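Local coordinates for protein chorismate mutase (Helicobacter pylori, PDB 6AL9) that probably catalyses the rearrangement of chorismate to prephenate, as an all-helical dimer of the AroQ (type II) chorismate mutase family, at residues B[27-31]-B[79-83]; B[34-39]-B[86-91]. One frame throughout, in Å; residues are numbered along the deposited sequence.

Interaction 1 (27-31 with 79-83) and interaction 2 (34-39 with 86-91) lie one after the other along the same pair of helices, 9-41 and 69-93. Their centres are about 10 Å apart. They meet directly: Leu31 O is 3.0 Å from Phe86 CE2, and Ser83 OG is 3.6 Å from Ala34 CB. Arg30 and Ser83 hold the carboxylate of p-hydroxybenzoic acid, while Gln87 and Ile37 meet pyruvic acid. The two adjoining pockets share Gln87, whose side chain is about 4 Å from p-hydroxybenzoic acid. The Ser83 side chain is about 4 Å from that of Gln87 and about 5 Å from pyruvic acid. The second subunit borders both contacts and adds Arg13 to the pyruvate site.

Interaction 1 of 2, residues B[27-31]-B[79-83]; sequences LDKRL and VFKIS. With PHB (p-hydroxybenzoic acid), chain E.
Arg30, Val79, Phe80 and Ser83 meet where helix 9-41 crosses helix 69-93, at 48° between the local axes. The polar group centres on the p-hydroxybenzoic acid carboxylate. Arg30 NH2 donates a hydrogen bond to PHB O1' at 2.8 Å, bent to 138° at the hydrogen. Arg30 NH1 lies 2.8 Å from PHB O2' and 2.9 Å from PHB O1'. Ser83 OG donates to PHB O2' at 3.2 Å. The Arg30 chain runs extended from CG to NE and carries the guanidinium across to the ligand. Ser83 OG lies at the edge of that group, in its plane.

Two side chains pack round the guanidinium. Val79 CG1 sits over one face, offset toward the rim, 4.0 Å from Arg30 NE. Phe80 turns the CE1 edge of its ring to Arg30 NH2 at 3.8 Å.

The apolar contact lies beside this. Leu31 CD2 meets Ile82 CG2 at 4.2 Å, with the two side chains crossing at about a right angle.

Arg30 NE also forms a salt bridge with Asp20 of the second subunit. Cys48 N and Glu52 OE2 bind the ligand too. The guanidinium is therefore held between the ligand carboxylate and an acid across the dimer interface, which should limit its rotation.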
loop_
_atom_site.group_PDB
_atom_site.type_symbol
_atom_site.label_atom_id
_atom_site.label_comp_id
_atom_site.label_asym_id
_atom_site.label_seq_id
_atom_site.Cartn_x
_atom_site.Cartn_y
_atom_site.Cartn_z
ATOM N N LEU B 27 5.373 -1.284 4.614
ATOM C CA LEU B 27 5.665 -2.119 3.434
ATOM C C LEU B 27 7.078 -2.690 3.491
ATOM O O LEU B 27 7.309 -3.827 3.115
ATOM C CB LEU B 27 5.460 -1.349 2.116
ATOM C CG LEU B 27 5.724 -2.164 0.860
ATOM C CD1 LEU B 27 4.665 -3.217 0.675
ATOM C CD2 LEU B 27 5.773 -1.269 -0.346
ATOM N N ASP B 28 8.014 -1.882 3.958
ATOM C CA ASP B 28 9.369 -2.325 4.182
ATOM C C ASP B 28 9.443 -3.495 5.171
ATOM O O ASP B 28 10.155 -4.468 4.941
ATOM C CB ASP B 28 10.212 -1.139 4.664
ATOM C CG ASP B 28 11.700 -1.327 4.389
ATOM O OD1 ASP B 28 12.047 -1.764 3.273
ATOM O OD2 ASP B 28 12.516 -1.017 5.282
ATOM N N LYS B 29 8.702 -3.397 6.272
ATOM C CA LYS B 29 8.656 -4.470 7.287
ATOM C C LYS B 29 8.015 -5.710 6.714
ATOM O O LYS B 29 8.373 -6.825 7.086
ATOM C CB LYS B 29 7.843 -4.038 8.514
ATOM C CG LYS B 29 8.596 -3.204 9.541
ATOM C CD LYS B 29 7.829 -1.941 9.968
ATOM C CE LYS B 29 8.193 -1.475 11.374
ATOM N NZ LYS B 29 7.552 -2.340 12.411
ATOM N N ARG B 30 7.057 -5.516 5.808
ATOM C CA ARG B 30 6.343 -6.646 5.208
ATOM C C ARG B 30 7.229 -7.405 4.247
ATOM O O ARG B 30 7.100 -8.621 4.081
ATOM C CB ARG B 30 5.045 -6.199 4.522
ATOM C CG ARG B 30 4.097 -7.336 4.185
ATOM C CD ARG B 30 3.023 -6.852 3.211
ATOM N NE ARG B 30 1.814 -7.665 3.223
ATOM C CZ ARG B 30 1.709 -8.859 2.647
ATOM N NH1 ARG B 30 2.732 -9.375 1.963
ATOM N NH2 ARG B 30 0.570 -9.535 2.713
ATOM N N LEU B 31 8.162 -6.701 3.635
ATOM C CA LEU B 31 9.175 -7.374 2.844
ATOM C C LEU B 31 10.212 -8.109 3.699
ATOM O O LEU B 31 10.734 -9.129 3.293
ATOM C CB LEU B 31 9.866 -6.354 1.937
ATOM C CG LEU B 31 8.956 -5.728 0.903
ATOM C CD1 LEU B 31 9.824 -4.989 -0.107
ATOM C CD2 LEU B 31 8.095 -6.825 0.254
ATOM N N VAL B 79 0.743 -5.186 -4.036
ATOM C CA VAL B 79 1.466 -5.666 -2.869
ATOM C C VAL B 79 1.975 -7.107 -2.989
ATOM O O VAL B 79 3.131 -7.397 -2.637
ATOM C CB VAL B 79 0.620 -5.528 -1.588
ATOM C CG1 VAL B 79 1.324 -6.171 -0.402
ATOM C CG2 VAL B 79 0.391 -4.062 -1.288
ATOM N N PHE B 80 1.126 -8.014 -3.466
ATOM C CA PHE B 80 1.514 -9.412 -3.649
ATOM C C PHE B 80 2.534 -9.545 -4.787
ATOM O O PHE B 80 3.477 -10.324 -4.649
ATOM C CB PHE B 80 0.314 -10.328 -3.956
ATOM C CG PHE B 80 -0.695 -10.475 -2.825
ATOM C CD1 PHE B 80 -0.311 -10.507 -1.509
ATOM C CD2 PHE B 80 -2.032 -10.568 -3.107
ATOM C CE1 PHE B 80 -1.234 -10.634 -0.502
ATOM C CE2 PHE B 80 -2.965 -10.700 -2.108
ATOM C CZ PHE B 80 -2.566 -10.723 -0.801
ATOM N N LYS B 81 2.350 -8.807 -5.889
ATOM C CA LYS B 81 3.398 -8.707 -6.932
ATOM C C LYS B 81 4.728 -8.221 -6.389
ATOM O O LYS B 81 5.750 -8.828 -6.653
ATOM C CB LYS B 81 2.982 -7.809 -8.104
ATOM C CG LYS B 81 2.028 -8.520 -9.044
ATOM C CD LYS B 81 1.779 -7.762 -10.336
ATOM C CE LYS B 81 0.605 -8.373 -11.108
ATOM N NZ LYS B 81 -0.220 -7.313 -11.771
ATOM N N ILE B 82 4.711 -7.115 -5.655
ATOM C CA ILE B 82 5.931 -6.613 -5.082
ATOM C C ILE B 82 6.599 -7.652 -4.169
ATOM O O ILE B 82 7.783 -7.923 -4.283
ATOM C CB ILE B 82 5.679 -5.364 -4.253
ATOM C CG1 ILE B 82 5.446 -4.157 -5.161
ATOM C CG2 ILE B 82 6.875 -5.099 -3.341
ATOM C CD1 ILE B 82 4.876 -2.986 -4.392
ATOM N N SER B 83 5.818 -8.223 -3.270
ATOM C CA SER B 83 6.300 -9.260 -2.351
ATOM C C SER B 83 6.837 -10.523 -3.041
ATOM O O SER B 83 7.878 -11.054 -2.638
ATOM C CB SER B 83 5.185 -9.620 -1.367
ATOM O OG SER B 83 5.619 -10.580 -0.421
HETATM C "C1'" PHB E . 2.629 -12.370 1.451
HETATM O "O1'" PHB E . 1.594 -12.025 2.058
HETATM O "O2'" PHB E . 3.763 -11.975 1.811
HETATM C C1 PHB E . 2.491 -13.283 0.265
HETATM C C2 PHB E . 3.449 -13.299 -0.756
HETATM C C3 PHB E . 3.302 -14.155 -1.849
HETATM C C4 PHB E . 2.194 -14.998 -1.916
HETATM C C5 PHB E . 1.242 -14.984 -0.895
HETATM C C6 PHB E . 1.388 -14.129 0.192
HETATM O O4 PHB E . 2.025 -15.834 -2.974
#

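Interaction 2 of 2, residues B[34-39]-B[86-91]; sequences ALKIAL and FQENAL. With PYR (pyruvic acid), chain D.
This contact lies at the pyruvate end of the ligand pocket in the all-helical AroQ fold of chorismate mutase. Ala34, Ile37 and Ala38 of helix 9-41 meet Gln87 of helix 69-93 beside the ligand. The local axes approach to 9.3 Å at an angle of 54°. Small side chains suit this close crossing: Ala34 and Ala38 point their CB atoms toward the other helix, and Gln87 packs against both. Gln87 CG lies 3.9 Å from Ala38 CB.

Beyond CG the Gln87 chain is extended (chi2 173°), which takes its amide past Ala34 to the pocket. Gln87 NE2 lies 3.2 Å from Ala34 O, which accepts the helix bond from Ala38 N. Ile37 lines the pyruvate from helix 9-41, with its CG2 branch near the keto group and its CD1 near the methyl carbon. Arg13 of the second subunit also binds this pyruvate.

Away from the ligand the contact is apolar. Leu35 CD1 presses on Ala90 CB at 3.6 Å, while Leu35 CB approaches Phe86 CE2 at 4.0 Å. His66 of the second subunit meets the Phe86 ring edge-to-face and also packs on Leu35. Further along, Leu91 brings its CD2 branch to 3.7 Å from Ala38 O. The same methyl lies loosely near Leu39 CD2, 4.4 Å away. Leu91 also packs on Gln42 and Ile46, in the loop that follows helix 9-41.

The polar link to the ligand is nearly straight: Gln87 NE2 donates to PYR O3 at 3.1 Å, with an N-H...O angle of 166°.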
loop_
_atom_site.group_PDB
_atom_site.type_symbol
_atom_site.label_atom_id
_atom_site.label_comp_id
_atom_site.label_asym_id
_atom_site.label_seq_id
_atom_site.Cartn_x
_atom_site.Cartn_y
_atom_site.Cartn_z
ATOM N N ALA B 34 8.534 -11.260 4.576
ATOM C CA ALA B 34 8.473 -12.090 3.380
ATOM C C ALA B 34 9.844 -12.685 3.054
ATOM O O ALA B 34 9.932 -13.758 2.467
ATOM C CB ALA B 34 7.946 -11.273 2.196
ATOM N N LEU B 35 10.900 -11.965 3.399
ATOM C CA LEU B 35 12.250 -12.487 3.232
ATOM C C LEU B 35 12.419 -13.728 4.106
ATOM O O LEU B 35 12.890 -14.766 3.625
ATOM C CB LEU B 35 13.309 -11.446 3.618
ATOM C CG LEU B 35 14.768 -11.923 3.445
ATOM C CD1 LEU B 35 15.034 -12.485 2.055
ATOM C CD2 LEU B 35 15.723 -10.780 3.736
ATOM N N LYS B 36 12.029 -13.606 5.380
ATOM C CA LYS B 36 12.113 -14.733 6.296
ATOM C C LYS B 36 11.310 -15.929 5.790
ATOM O O LYS B 36 11.800 -17.061 5.843
ATOM C CB LYS B 36 11.648 -14.338 7.681
ATOM C CG LYS B 36 12.617 -13.411 8.389
ATOM C CD LYS B 36 11.890 -12.481 9.354
ATOM C CE LYS B 36 12.514 -12.482 10.732
ATOM N NZ LYS B 36 12.460 -11.115 11.317
ATOM N N ILE B 37 10.099 -15.686 5.270
ATOM C CA ILE B 37 9.277 -16.770 4.753
ATOM C C ILE B 37 9.942 -17.438 3.565
ATOM O O ILE B 37 9.955 -18.658 3.471
ATOM C CB ILE B 37 7.867 -16.296 4.353
ATOM C CG1 ILE B 37 7.010 -16.012 5.591
ATOM C CG2 ILE B 37 7.150 -17.350 3.510
ATOM C CD1 ILE B 37 5.852 -15.088 5.293
ATOM N N ALA B 38 10.487 -16.649 2.651
ATOM C CA ALA B 38 11.120 -17.214 1.464
ATOM C C ALA B 38 12.194 -18.188 1.830
ATOM O O ALA B 38 12.311 -19.240 1.206
ATOM C CB ALA B 38 11.737 -16.116 0.622
ATOM N N LEU B 39 12.983 -17.814 2.836
ATOM C CA LEU B 39 14.159 -18.571 3.256
ATOM C C LEU B 39 13.803 -19.867 3.950
ATOM O O LEU B 39 14.474 -20.856 3.727
ATOM C CB LEU B 39 15.036 -17.728 4.194
ATOM C CG LEU B 39 15.701 -16.506 3.556
ATOM C CD1 LEU B 39 16.486 -15.701 4.584
ATOM C CD2 LEU B 39 16.594 -16.917 2.397
ATOM N N PHE B 86 10.102 -9.784 -4.986
ATOM C CA PHE B 86 11.156 -9.550 -4.019
ATOM C C PHE B 86 11.719 -10.881 -3.487
ATOM O O PHE B 86 12.946 -11.076 -3.446
ATOM C CB PHE B 86 10.634 -8.671 -2.883
ATOM C CG PHE B 86 11.547 -8.614 -1.698
ATOM C CD1 PHE B 86 12.767 -7.976 -1.786
ATOM C CD2 PHE B 86 11.181 -9.200 -0.498
ATOM C CE1 PHE B 86 13.609 -7.929 -0.696
ATOM C CE2 PHE B 86 12.018 -9.148 0.597
ATOM C CZ PHE B 86 13.226 -8.514 0.501
ATOM N N GLN B 87 10.811 -11.789 -3.108
ATOM C CA GLN B 87 11.163 -13.114 -2.591
ATOM C C GLN B 87 11.948 -13.939 -3.622
ATOM O O GLN B 87 12.960 -14.577 -3.288
ATOM C CB GLN B 87 9.904 -13.883 -2.184
ATOM C CG GLN B 87 9.317 -13.483 -0.845
ATOM C CD GLN B 87 7.980 -14.163 -0.561
ATOM O OE1 GLN B 87 6.954 -13.777 -1.101
ATOM N NE2 GLN B 87 7.991 -15.154 0.300
ATOM N N GLU B 88 11.467 -13.914 -4.863
ATOM C CA GLU B 88 12.149 -14.560 -5.990
ATOM C C GLU B 88 13.566 -14.063 -6.126
ATOM O O GLU B 88 14.490 -14.860 -6.219
ATOM C CB GLU B 88 11.417 -14.293 -7.315
ATOM C CG GLU B 88 9.977 -14.792 -7.361
ATOM C CD GLU B 88 9.844 -16.311 -7.423
ATOM O OE1 GLU B 88 10.867 -17.032 -7.438
ATOM O OE2 GLU B 88 8.696 -16.793 -7.435
ATOM N N ASN B 89 13.734 -12.745 -6.163
ATOM C CA ASN B 89 15.044 -12.161 -6.346
ATOM C C ASN B 89 15.927 -12.478 -5.186
ATOM O O ASN B 89 17.044 -12.866 -5.387
ATOM C CB ASN B 89 14.957 -10.667 -6.537
ATOM C CG ASN B 89 14.316 -10.300 -7.852
ATOM O OD1 ASN B 89 14.654 -10.850 -8.911
ATOM N ND2 ASN B 89 13.378 -9.372 -7.798
ATOM N N ALA B 90 15.417 -12.369 -3.972
ATOM C CA ALA B 90 16.179 -12.790 -2.801
ATOM C C ALA B 90 16.707 -14.223 -2.936
ATOM O O ALA B 90 17.894 -14.470 -2.689
ATOM C CB ALA B 90 15.340 -12.652 -1.540
ATOM N N LEU B 91 15.842 -15.156 -3.342
ATOM C CA LEU B 91 16.235 -16.563 -3.517
ATOM C C LEU B 91 17.229 -16.805 -4.661
ATOM O O LEU B 91 18.036 -17.747 -4.605
ATOM C CB LEU B 91 15.007 -17.456 -3.737
ATOM C CG LEU B 91 14.099 -17.775 -2.554
ATOM C CD1 LEU B 91 13.029 -18.758 -2.980
ATOM C CD2 LEU B 91 14.879 -18.309 -1.361
HETATM C C PYR D . 3.484 -16.933 2.102
HETATM O O PYR D . 3.058 -17.912 1.446
HETATM O OXT PYR D . 3.020 -16.694 3.243
HETATM C CA PYR D . 4.534 -16.083 1.507
HETATM O O3 PYR D . 5.187 -16.493 0.554
HETATM C CB PYR D . 4.810 -14.718 2.070
#